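Local atomic coordinates of peroxidase (Cellulomonas bogoriensis 69B4 = DSM 16987, PDB entry 6QZO), a protein that binds heme b and probably uses it to reduce peroxides while oxidising other substrates, as expected of a DyP-type peroxidase. Residues Pro43-Ile48 with Arg308-Asp313; Gly130-Asp135 with Thr356-Ser361; Leu214-Asp219 with Gly227-Val232; Glu290-Arg295 with Ala348-Asn353. All coordinates share one frame; numbering follows the deposited sequence.

Contact 1: Pro43-Ile48 with Arg308-Asp313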
# COMPACT_ATOMS: atom_id res chain seq x y z
N PRO A 43 -4.85 -1.12 -19.79
CA PRO A 43 -5.84 -0.71 -18.81
C PRO A 43 -5.17 -0.68 -17.43
O PRO A 43 -4.44 -1.62 -17.07
CB PRO A 43 -6.94 -1.79 -18.91
CG PRO A 43 -6.79 -2.39 -20.29
CD PRO A 43 -5.31 -2.24 -20.63
N PRO A 44 -5.29 0.42 -16.66
CA PRO A 44 -4.57 0.52 -15.39
C PRO A 44 -5.01 -0.53 -14.37
O PRO A 44 -6.19 -0.68 -14.09
CB PRO A 44 -4.88 1.96 -14.92
CG PRO A 44 -5.23 2.69 -16.19
CD PRO A 44 -5.96 1.67 -17.03
N PRO A 45 -4.07 -1.33 -13.84
CA PRO A 45 -4.38 -2.29 -12.78
C PRO A 45 -4.35 -1.60 -11.40
O PRO A 45 -4.09 -0.42 -11.34
CB PRO A 45 -3.22 -3.29 -12.94
CG PRO A 45 -2.06 -2.40 -13.28
CD PRO A 45 -2.64 -1.36 -14.21
N SER A 46 -4.57 -2.37 -10.34
CA SER A 46 -4.89 -1.85 -8.98
C SER A 46 -3.71 -1.07 -8.38
O SER A 46 -3.99 -0.07 -7.67
CB SER A 46 -5.32 -2.97 -8.09
OG SER A 46 -6.54 -3.53 -8.54
N PHE A 47 -2.46 -1.47 -8.61
CA PHE A 47 -1.31 -0.90 -7.85
C PHE A 47 -0.20 -0.40 -8.78
O PHE A 47 -0.06 -0.92 -9.91
CB PHE A 47 -0.79 -1.93 -6.85
CG PHE A 47 -1.90 -2.50 -6.02
CD1 PHE A 47 -2.64 -1.68 -5.18
CD2 PHE A 47 -2.27 -3.83 -6.15
CE1 PHE A 47 -3.70 -2.19 -4.44
CE2 PHE A 47 -3.33 -4.33 -5.40
CZ PHE A 47 -4.05 -3.51 -4.56
N ILE A 48 0.56 0.57 -8.26
CA ILE A 48 1.71 1.24 -8.92
C ILE A 48 2.82 1.52 -7.90
O ILE A 48 2.50 1.94 -6.77
CB ILE A 48 1.30 2.56 -9.60
CG1 ILE A 48 2.41 3.09 -10.49
CG2 ILE A 48 0.84 3.60 -8.58
CD1 ILE A 48 1.92 4.08 -11.52
N ARG A 308 -3.05 8.92 -16.23
CA ARG A 308 -3.02 7.53 -15.73
C ARG A 308 -2.70 7.60 -14.24
O ARG A 308 -1.66 7.05 -13.83
CB ARG A 308 -2.02 6.73 -16.56
CG ARG A 308 -2.36 5.25 -16.64
CD ARG A 308 -1.38 4.53 -17.51
NE ARG A 308 -1.57 3.10 -17.59
CZ ARG A 308 -1.18 2.23 -16.68
NH1 ARG A 308 -0.74 2.63 -15.50
NH2 ARG A 308 -1.22 0.94 -16.95
N ALA A 309 -3.56 8.29 -13.49
CA ALA A 309 -3.32 8.69 -12.08
C ALA A 309 -3.70 7.55 -11.11
O ALA A 309 -4.53 6.67 -11.45
CB ALA A 309 -4.05 9.97 -11.77
N TYR A 310 -3.08 7.59 -9.94
CA TYR A 310 -3.27 6.65 -8.82
C TYR A 310 -3.44 7.46 -7.53
O TYR A 310 -2.91 8.57 -7.46
CB TYR A 310 -2.08 5.68 -8.75
CG TYR A 310 -2.16 4.54 -9.73
CD1 TYR A 310 -1.81 4.69 -11.06
CD2 TYR A 310 -2.62 3.31 -9.32
CE1 TYR A 310 -1.92 3.63 -11.96
CE2 TYR A 310 -2.72 2.24 -10.20
CZ TYR A 310 -2.36 2.40 -11.51
OH TYR A 310 -2.47 1.33 -12.34
N ASN A 311 -4.15 6.92 -6.55
CA ASN A 311 -4.27 7.53 -5.19
C ASN A 311 -2.99 7.22 -4.41
O ASN A 311 -2.49 6.10 -4.53
CB ASN A 311 -5.47 6.98 -4.41
CG ASN A 311 -6.76 7.18 -5.16
OD1 ASN A 311 -6.99 8.25 -5.72
ND2 ASN A 311 -7.58 6.14 -5.20
N TYR A 312 -2.52 8.16 -3.60
CA TYR A 312 -1.50 7.88 -2.57
C TYR A 312 -2.07 8.26 -1.21
O TYR A 312 -2.85 9.21 -1.10
CB TYR A 312 -0.15 8.53 -2.90
CG TYR A 312 0.03 9.98 -2.58
CD1 TYR A 312 0.34 10.39 -1.29
CD2 TYR A 312 0.01 10.95 -3.57
CE1 TYR A 312 0.54 11.73 -0.98
CE2 TYR A 312 0.23 12.28 -3.29
CZ TYR A 312 0.50 12.68 -1.99
OH TYR A 312 0.72 14.00 -1.71
N ASP A 313 -1.72 7.46 -0.22
CA ASP A 313 -2.18 7.56 1.18
C ASP A 313 -1.04 7.05 2.05
O ASP A 313 -0.86 5.84 2.06
CB ASP A 313 -3.49 6.79 1.36
CG ASP A 313 -4.16 7.05 2.69
OD1 ASP A 313 -4.24 8.22 3.04
OD2 ASP A 313 -4.59 6.08 3.37
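Pro-44 lies across the outer part of Arg-308: its CA sits over one face of the guanidinium, 3.7 Å from Arg-308 NH2, while its CG meets the aliphatic CG of the same arginine. The arginine reaches this far because its chain is extended from CG to NE, and NH2 also binds the carbonyl of Thr-42. Pro-45 gives the polar bond of the contact. Tyr-310 OH donates to Pro-45 O at 2.6 Å, meeting the carbonyl 25° out of its plane. Pro-45 CD presses on the same hydroxyl, 3.3 Å from Tyr-310 OH. Farther along, Ser-46 O comes to the edge of the tyrosine ring, near its plane. Ile-48 then closes over one face, its CG2 standing 3.7 Å from the centroid of the Tyr-310 ring in a CH-pi contact. With CG1 anti to the backbone N (chi1 -169°), the longer branch carries CD1 across the CD1-CE1 side of that ring. Arg-180 adds a cation-pi contact with Tyr-310. The loop leading into strand 47-55 and that strand's first residues are held to strand 306-314 mainly through side chains of the latter, packing one antiparallel sheet against the other between the two ferredoxin-like halves of a DyP-type peroxidase.

Contact 2: Gly130-Asp135 with Thr356-Ser361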
# COMPACT_ATOMS: atom_id res chain seq x y z
N GLY A 130 3.77 29.29 -9.70
CA GLY A 130 3.41 29.92 -8.41
C GLY A 130 2.86 28.90 -7.41
O GLY A 130 3.16 29.03 -6.22
N ILE A 131 2.09 27.92 -7.88
CA ILE A 131 1.40 26.91 -7.02
C ILE A 131 2.39 25.84 -6.52
O ILE A 131 2.03 25.16 -5.55
CB ILE A 131 0.23 26.25 -7.77
CG1 ILE A 131 0.67 25.60 -9.08
CG2 ILE A 131 -0.88 27.27 -7.99
CD1 ILE A 131 -0.28 24.54 -9.59
N ASP A 132 3.56 25.72 -7.13
CA ASP A 132 4.57 24.67 -6.80
C ASP A 132 4.99 24.78 -5.33
O ASP A 132 5.38 25.86 -4.94
CB ASP A 132 5.82 24.80 -7.67
CG ASP A 132 5.66 24.32 -9.09
OD1 ASP A 132 4.59 23.72 -9.38
OD2 ASP A 132 6.62 24.51 -9.89
N ARG A 133 4.93 23.67 -4.59
CA ARG A 133 5.60 23.51 -3.27
C ARG A 133 6.57 22.34 -3.37
O ARG A 133 6.53 21.47 -2.51
CB ARG A 133 4.61 23.19 -2.13
CG ARG A 133 3.66 24.25 -1.64
CD ARG A 133 4.18 25.68 -1.73
NE ARG A 133 3.19 26.72 -1.50
CZ ARG A 133 2.86 27.72 -2.34
NH1 ARG A 133 3.40 27.85 -3.54
NH2 ARG A 133 1.94 28.60 -1.94
N LEU A 134 7.41 22.33 -4.41
CA LEU A 134 8.19 21.13 -4.83
C LEU A 134 9.24 20.80 -3.78
O LEU A 134 10.06 21.68 -3.45
CB LEU A 134 8.82 21.38 -6.20
CG LEU A 134 7.83 21.52 -7.36
CD1 LEU A 134 8.57 21.74 -8.66
CD2 LEU A 134 6.90 20.32 -7.45
N ASP A 135 9.18 19.56 -3.28
CA ASP A 135 10.17 18.93 -2.38
C ASP A 135 11.17 18.15 -3.23
O ASP A 135 10.80 17.15 -3.84
CB ASP A 135 9.45 18.01 -1.39
CG ASP A 135 10.37 17.34 -0.38
OD1 ASP A 135 11.60 17.46 -0.51
OD2 ASP A 135 9.87 16.69 0.52
N THR A 356 -5.32 21.71 -3.18
CA THR A 356 -4.27 20.83 -3.74
C THR A 356 -2.98 21.64 -3.85
O THR A 356 -3.08 22.87 -3.91
CB THR A 356 -4.67 20.28 -5.11
OG1 THR A 356 -4.72 21.40 -5.99
CG2 THR A 356 -5.99 19.54 -5.12
N PHE A 357 -1.83 20.98 -3.87
CA PHE A 357 -0.52 21.64 -4.13
C PHE A 357 0.49 20.60 -4.60
O PHE A 357 0.57 19.51 -4.06
CB PHE A 357 -0.08 22.49 -2.94
CG PHE A 357 0.01 21.81 -1.59
CD1 PHE A 357 -1.07 21.81 -0.72
CD2 PHE A 357 1.21 21.25 -1.17
CE1 PHE A 357 -0.97 21.19 0.52
CE2 PHE A 357 1.31 20.64 0.08
CZ PHE A 357 0.22 20.61 0.93
N PRO A 358 1.28 20.90 -5.66
CA PRO A 358 2.29 19.97 -6.15
C PRO A 358 3.49 19.95 -5.19
O PRO A 358 3.98 21.01 -4.86
CB PRO A 358 2.70 20.56 -7.52
CG PRO A 358 1.73 21.67 -7.80
CD PRO A 358 1.25 22.15 -6.45
N VAL A 359 3.91 18.75 -4.78
CA VAL A 359 5.08 18.57 -3.86
C VAL A 359 6.20 17.79 -4.58
O VAL A 359 7.29 17.69 -4.00
CB VAL A 359 4.67 17.92 -2.53
CG1 VAL A 359 3.75 18.85 -1.76
CG2 VAL A 359 4.03 16.55 -2.70
N GLY A 360 5.96 17.31 -5.80
CA GLY A 360 6.96 16.59 -6.60
C GLY A 360 6.71 16.74 -8.09
O GLY A 360 5.53 16.74 -8.48
N SER A 361 7.79 16.85 -8.87
CA SER A 361 7.74 17.00 -10.35
C SER A 361 8.91 16.25 -10.99
O SER A 361 10.10 16.49 -10.59
CB SER A 361 7.75 18.44 -10.77
OG SER A 361 7.26 18.55 -12.11
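Arg-133 N donates to Pro-358 O at 2.8 Å, and with a second backbone bond this ties the loop 130-135 to strand 356-366, an outermost strand of the C-terminal antiparallel sheet. That second bond runs from Asp-135 N to Val-359 O, also 2.8 Å long but straighter, with an N-H...O angle of 166° against 149° for the first. Between them Val-359 CA makes a CA-H...O contact with Arg-133 O. The strand is not regular here: it carries a classic beta bulge, Val-359 and Gly-360 together standing opposite the single residue Arg-235 of strand 229-238.

Pro-358 is the main apolar surface on the strand side. Ile-131 O approaches its ring closely, 3.2 Å from Pro-358 CD, and Ile-131 CD1 touches Pro-358 CG at 3.9 Å. The carboxylate of Asp-132 lies beside the same ring, with OD1 in a salt bridge to Arg-234 and OD2 bound to Phe-129 N. Arg-133 turns the other way, bent at chi2, so that its CB and CG rest against Phe-357 CD2 while the guanidinium folds back over its own loop. There NH1 serves two carbonyls in the guanidinium plane: Gly-130 O, met in its own carbonyl plane, and Asp-132 O, met from above. Thr-356, at the start of the strand segment, touches the heme. At the far end Leu-134 hooks over the bulge, its CD2 lying 3.6 Å from Gly-360 N and 3.9 Å from Ser-361 CB.

Contact 3: Leu214-Asp219 with Gly227-Val232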
# COMPACT_ATOMS: atom_id res chain seq x y z
N LEU A 214 -1.06 12.20 -30.64
CA LEU A 214 -0.96 13.09 -29.46
C LEU A 214 -0.33 12.36 -28.27
O LEU A 214 -0.08 13.03 -27.25
CB LEU A 214 -2.36 13.61 -29.10
CG LEU A 214 -3.05 14.45 -30.17
CD1 LEU A 214 -4.38 15.00 -29.67
CD2 LEU A 214 -2.15 15.59 -30.63
N LEU A 215 -0.07 11.06 -28.39
CA LEU A 215 0.55 10.22 -27.34
C LEU A 215 1.93 9.74 -27.79
O LEU A 215 2.92 9.88 -27.03
CB LEU A 215 -0.37 9.03 -27.06
CG LEU A 215 0.17 7.99 -26.08
CD1 LEU A 215 0.44 8.64 -24.74
CD2 LEU A 215 -0.79 6.82 -25.95
N TRP A 216 1.97 9.14 -28.98
CA TRP A 216 3.12 8.36 -29.52
C TRP A 216 3.96 9.24 -30.45
O TRP A 216 3.38 9.89 -31.34
CB TRP A 216 2.59 7.13 -30.26
CG TRP A 216 1.79 6.16 -29.44
CD1 TRP A 216 0.56 5.66 -29.75
CD2 TRP A 216 2.18 5.51 -28.21
NE1 TRP A 216 0.16 4.75 -28.81
CE2 TRP A 216 1.13 4.64 -27.86
CE3 TRP A 216 3.31 5.58 -27.38
CZ2 TRP A 216 1.17 3.85 -26.70
CZ3 TRP A 216 3.35 4.79 -26.24
CH2 TRP A 216 2.29 3.94 -25.91
N HIS A 217 5.28 9.25 -30.24
CA HIS A 217 6.29 9.82 -31.16
C HIS A 217 6.41 8.88 -32.36
O HIS A 217 6.56 7.66 -32.14
CB HIS A 217 7.62 10.01 -30.40
CG HIS A 217 8.64 10.85 -31.09
ND1 HIS A 217 9.57 10.32 -31.98
CD2 HIS A 217 8.93 12.16 -30.96
CE1 HIS A 217 10.38 11.28 -32.37
NE2 HIS A 217 10.00 12.43 -31.78
N ARG A 218 6.29 9.40 -33.59
CA ARG A 218 6.40 8.58 -34.83
C ARG A 218 7.65 8.99 -35.62
O ARG A 218 8.71 8.38 -35.39
CB ARG A 218 5.11 8.68 -35.63
CG ARG A 218 4.00 7.76 -35.14
CD ARG A 218 2.81 7.76 -36.11
NE ARG A 218 3.02 6.97 -37.33
CZ ARG A 218 2.80 5.66 -37.46
NH1 ARG A 218 2.38 4.93 -36.44
NH2 ARG A 218 2.99 5.07 -38.62
N ASP A 219 7.54 9.99 -36.50
CA ASP A 219 8.53 10.22 -37.60
C ASP A 219 9.66 11.15 -37.12
O ASP A 219 10.81 10.95 -37.55
CB ASP A 219 7.86 10.76 -38.87
CG ASP A 219 7.02 12.02 -38.68
OD1 ASP A 219 6.07 11.98 -37.88
OD2 ASP A 219 7.30 13.02 -39.37
N GLY A 227 7.80 5.11 -31.45
CA GLY A 227 6.99 4.19 -30.63
C GLY A 227 6.97 4.63 -29.16
O GLY A 227 6.30 3.96 -28.33
N GLY A 228 7.70 5.70 -28.84
CA GLY A 228 7.91 6.19 -27.47
C GLY A 228 7.02 7.38 -27.17
O GLY A 228 6.11 7.70 -27.97
N THR A 229 7.28 8.03 -26.04
CA THR A 229 6.40 9.09 -25.50
C THR A 229 7.20 9.84 -24.43
O THR A 229 8.39 9.54 -24.25
CB THR A 229 5.08 8.48 -24.99
OG1 THR A 229 4.15 9.52 -24.68
CG2 THR A 229 5.28 7.59 -23.79
N SER A 230 6.54 10.80 -23.79
CA SER A 230 7.06 11.54 -22.62
C SER A 230 6.16 11.21 -21.44
O SER A 230 4.98 10.90 -21.66
CB SER A 230 7.11 13.01 -22.89
OG SER A 230 5.81 13.56 -22.93
N MET A 231 6.73 11.24 -20.24
CA MET A 231 6.05 10.91 -18.98
C MET A 231 6.27 12.07 -18.01
O MET A 231 7.42 12.49 -17.85
CB MET A 231 6.62 9.63 -18.38
CG MET A 231 6.16 9.35 -16.97
SD MET A 231 6.92 7.79 -16.42
CE MET A 231 6.59 7.89 -14.67
N VAL A 232 5.18 12.58 -17.43
CA VAL A 232 5.19 13.55 -16.30
C VAL A 232 4.68 12.83 -15.06
O VAL A 232 3.64 12.16 -15.17
CB VAL A 232 4.33 14.78 -16.62
CG1 VAL A 232 4.09 15.64 -15.39
CG2 VAL A 232 4.94 15.61 -17.74
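A bulged antiparallel pairing marks the way into strand 229-238, an inner strand of the C-terminal sheet, where the loop residues Leu-215 to His-217 run back along Gly-227 to Thr-229. Its two backbone bonds fit a G1 beta bulge: His-217 N donates to Gly-228 O, while His-217 O receives Gly-227 N, each bond 2.9 Å long. Both glycines thus stand opposite His-217, with Gly-227 in the positive-phi position of the bulge (phi 82°) and Gly-228 beside it. Gly-228 O has a further neighbour in Trp-216 CA, at 3.4 Å in a bent CA-H...O contact.

On the side of Trp-216, Gly-228 O lies at the edge of the indole, near its plane; Trp-216 CE3 also comes 3.5 Å from Gly-227 O. The next atom round, CZ3, reaches the methyl of Thr-229. CD2 of the neighbouring Leu-215 sits over one face of the indole, toward its rim, and His-36 both stacks on the ring and binds Gly-227 O through ND1, clamping tryptophan and bulge together.

Thr-229 makes the third bond of the contact. Its hydroxyl lies anti to the backbone N (chi1 -170°), which sets it facing the loop, leaving CG2 for the tryptophan. There OG1 donates to Leu-215 O at 2.7 Å, 23° out of the carbonyl plane, and also meets Leu-215 CD1 at 3.8 Å.

Contact 4: Glu290-Arg295 with Ala348-Asn353. With HEM (protoporphyrin IX containing Fe), chain I.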
# COMPACT_ATOMS: atom_id res chain seq x y z
N GLU A 290 -13.60 29.48 -13.26
CA GLU A 290 -12.32 28.99 -12.68
C GLU A 290 -12.47 27.53 -12.21
O GLU A 290 -11.60 27.05 -11.49
CB GLU A 290 -11.92 29.93 -11.54
CG GLU A 290 -11.43 31.27 -12.07
CD GLU A 290 -10.98 32.26 -11.02
OE1 GLU A 290 -11.29 32.04 -9.82
OE2 GLU A 290 -10.29 33.21 -11.41
N ALA A 291 -13.54 26.86 -12.64
CA ALA A 291 -13.80 25.42 -12.38
C ALA A 291 -12.70 24.60 -13.06
O ALA A 291 -12.31 24.97 -14.19
CB ALA A 291 -15.16 25.03 -12.89
N HIS A 292 -12.26 23.52 -12.42
CA HIS A 292 -11.10 22.70 -12.85
C HIS A 292 -11.27 22.30 -14.32
O HIS A 292 -10.30 22.41 -15.07
CB HIS A 292 -10.93 21.48 -11.91
CG HIS A 292 -9.72 20.65 -12.21
ND1 HIS A 292 -8.44 21.15 -12.13
CD2 HIS A 292 -9.60 19.35 -12.56
CE1 HIS A 292 -7.57 20.20 -12.44
NE2 HIS A 292 -8.26 19.07 -12.71
N ILE A 293 -12.44 21.80 -14.70
CA ILE A 293 -12.61 21.14 -16.03
C ILE A 293 -12.75 22.21 -17.11
O ILE A 293 -12.56 21.88 -18.30
CB ILE A 293 -13.78 20.14 -16.03
CG1 ILE A 293 -15.14 20.83 -15.95
CG2 ILE A 293 -13.58 19.10 -14.94
CD1 ILE A 293 -16.29 19.93 -16.33
N ARG A 294 -13.10 23.44 -16.74
CA ARG A 294 -13.12 24.57 -17.70
C ARG A 294 -11.67 24.97 -17.98
O ARG A 294 -11.31 25.10 -19.14
CB ARG A 294 -13.94 25.74 -17.15
CG ARG A 294 -14.02 26.93 -18.10
CD ARG A 294 -14.70 28.11 -17.46
NE ARG A 294 -16.13 27.91 -17.36
CZ ARG A 294 -17.00 28.10 -18.35
NH1 ARG A 294 -16.58 28.48 -19.55
NH2 ARG A 294 -18.30 27.90 -18.14
N ARG A 295 -10.87 25.14 -16.93
CA ARG A 295 -9.48 25.65 -17.02
C ARG A 295 -8.55 24.58 -17.60
O ARG A 295 -7.53 24.96 -18.20
CB ARG A 295 -9.01 26.13 -15.64
CG ARG A 295 -9.81 27.29 -15.09
CD ARG A 295 -9.63 28.55 -15.91
NE ARG A 295 -8.26 29.04 -15.85
CZ ARG A 295 -7.76 29.99 -16.62
NH1 ARG A 295 -8.51 30.58 -17.54
NH2 ARG A 295 -6.49 30.33 -16.49
N ALA A 348 -2.46 29.83 -13.45
CA ALA A 348 -3.01 31.21 -13.61
C ALA A 348 -4.35 31.32 -12.87
O ALA A 348 -4.55 32.35 -12.20
CB ALA A 348 -3.14 31.57 -15.07
N ALA A 349 -5.21 30.31 -12.95
CA ALA A 349 -6.50 30.26 -12.23
C ALA A 349 -7.09 28.84 -12.25
O ALA A 349 -7.26 28.27 -13.33
CB ALA A 349 -7.47 31.26 -12.82
N ASP A 350 -7.42 28.32 -11.07
CA ASP A 350 -8.15 27.05 -10.85
C ASP A 350 -8.63 27.03 -9.39
O ASP A 350 -7.77 27.14 -8.51
CB ASP A 350 -7.28 25.84 -11.19
CG ASP A 350 -8.01 24.51 -11.09
OD1 ASP A 350 -9.21 24.52 -10.74
OD2 ASP A 350 -7.37 23.47 -11.34
N LEU A 351 -9.93 26.90 -9.15
CA LEU A 351 -10.51 26.87 -7.77
C LEU A 351 -9.86 25.74 -6.96
O LEU A 351 -9.62 25.92 -5.76
CB LEU A 351 -12.02 26.68 -7.87
CG LEU A 351 -12.82 27.89 -8.35
CD1 LEU A 351 -14.30 27.52 -8.44
CD2 LEU A 351 -12.62 29.10 -7.43
N LEU A 352 -9.55 24.62 -7.62
CA LEU A 352 -8.97 23.39 -7.02
C LEU A 352 -7.60 23.68 -6.37
O LEU A 352 -7.25 22.96 -5.42
CB LEU A 352 -8.83 22.34 -8.13
CG LEU A 352 -8.35 20.96 -7.68
CD1 LEU A 352 -9.32 20.35 -6.68
CD2 LEU A 352 -8.17 20.03 -8.85
N ASN A 353 -6.87 24.68 -6.86
CA ASN A 353 -5.53 25.06 -6.33
C ASN A 353 -5.62 25.43 -4.84
O ASN A 353 -4.55 25.45 -4.21
CB ASN A 353 -4.92 26.25 -7.07
CG ASN A 353 -4.39 25.88 -8.44
OD1 ASN A 353 -4.08 24.71 -8.69
ND2 ASN A 353 -4.31 26.85 -9.32
CHA HEM I . -10.23 16.50 -15.01
CHB HEM I . -9.25 15.98 -10.32
CHC HEM I . -4.84 17.83 -11.05
CHD HEM I . -5.67 17.97 -15.80
C1A HEM I . -10.34 16.23 -13.67
C2A HEM I . -11.54 15.82 -13.03
C3A HEM I . -11.26 15.69 -11.71
C4A HEM I . -9.89 15.98 -11.54
CMA HEM I . -12.22 15.29 -10.60
CAA HEM I . -12.90 15.63 -13.68
CBA HEM I . -13.14 14.21 -14.20
CGA HEM I . -12.31 13.99 -15.42
O1A HEM I . -11.17 13.48 -15.26
O2A HEM I . -12.75 14.34 -16.56
C1B HEM I . -7.95 16.45 -10.14
C2B HEM I . -7.34 16.49 -8.86
C3B HEM I . -6.09 17.02 -9.05
C4B HEM I . -5.99 17.30 -10.49
CMB HEM I . -7.96 16.01 -7.55
CAB HEM I . -4.97 17.22 -8.10
CBB HEM I . -4.93 16.69 -6.88
C1C HEM I . -4.67 18.02 -12.40
C2C HEM I . -3.50 18.53 -12.97
C3C HEM I . -3.69 18.60 -14.33
C4C HEM I . -5.03 18.09 -14.59
CMC HEM I . -2.23 18.97 -12.29
CAC HEM I . -2.55 19.11 -15.13
CBC HEM I . -2.52 19.24 -16.43
C1D HEM I . -7.02 17.57 -15.95
C2D HEM I . -7.67 17.48 -17.27
C3D HEM I . -8.94 17.10 -17.05
C4D HEM I . -9.04 16.94 -15.59
CMD HEM I . -7.11 17.80 -18.64
CAD HEM I . -10.03 16.87 -18.11
CBD HEM I . -10.81 18.18 -18.37
CGD HEM I . -11.88 18.09 -19.45
O1D HEM I . -11.57 18.15 -20.66
O2D HEM I . -13.11 18.00 -19.16
NA HEM I . -9.34 16.33 -12.75
NB HEM I . -7.13 16.94 -11.07
NC HEM I . -5.59 17.77 -13.37
ND HEM I . -7.89 17.23 -14.98
FE HEM I . -7.57 17.14 -13.12
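His-292 and Asp-350 meet in the buried, tightly packed half of this contact, on the proximal side of the heme. His-292 NE2 binds the heme iron at 2.1 Å as its axial ligand, and ND1 on the other side of the ring donates to Asp-350 OD2 at 2.7 Å. The bond is nearly straight (164°), lies in the imidazole plane and uses the syn side of the carboxylate; ring and carboxylate are within 17° of coplanar. Leu-352 lays CD2 over one face of the imidazole, 3.6 Å from the ring centroid in a CH-pi contact, and the same methyl touches the porphyrin at HEM C2B. The carboxylate is itself held: OD1 accepts from Leu-352 N in an Asx turn, so both of its oxygens are engaged.

Toward the surface the packing is looser. Leu-351 N still donates to Glu-290 O at 2.9 Å, but the glutamate side chain runs out extended past Ala-349, its OE2 no nearer than 3.7 Å to Ala-349 CB. Arg-295, bent at chi2 and chi3, curls back so that NE reaches Ala-349 O at 2.8 Å and one guanidinium face rests on Ala-349 CB. Its NH2 goes on to the carbonyl of Arg-345, in the last turn of helix 340-348.

A histidine bound to the iron and hydrogen-bonded to a carboxylate is the proximal pair familiar from heme peroxidases. The hydrogen bond to the aspartate fixes the ring's rotation about its bond to the iron and probably polarises the N-H, favouring donation from NE2 to the metal.

Contacts 1, 2 and 3 all reach the C-terminal four-stranded antiparallel sheet: contact 1 at strand 306-314, contact 2 at 356-366 and contact 3 at 229-238, neighbour of 356-366. Their centres lie about 20 to 25 Å apart. Contacts 1 and 2 also involve residues of the N-terminal DyP family region, whereas 3 and 4 stay within the C-terminal one. Along the chain contact 1 crosses both 2 and 4, contact 3 is nested within 1 and 2, and contact 4 lies inside contact 2. Contacts 2 and 4, centres about 16 Å apart, touch where Ile-131 CG2 meets Asn-353 ND2 at 3.7 Å. Contact 2 thus brings an N-terminal loop against the segment carrying the proximal Asp-350 and Leu-352.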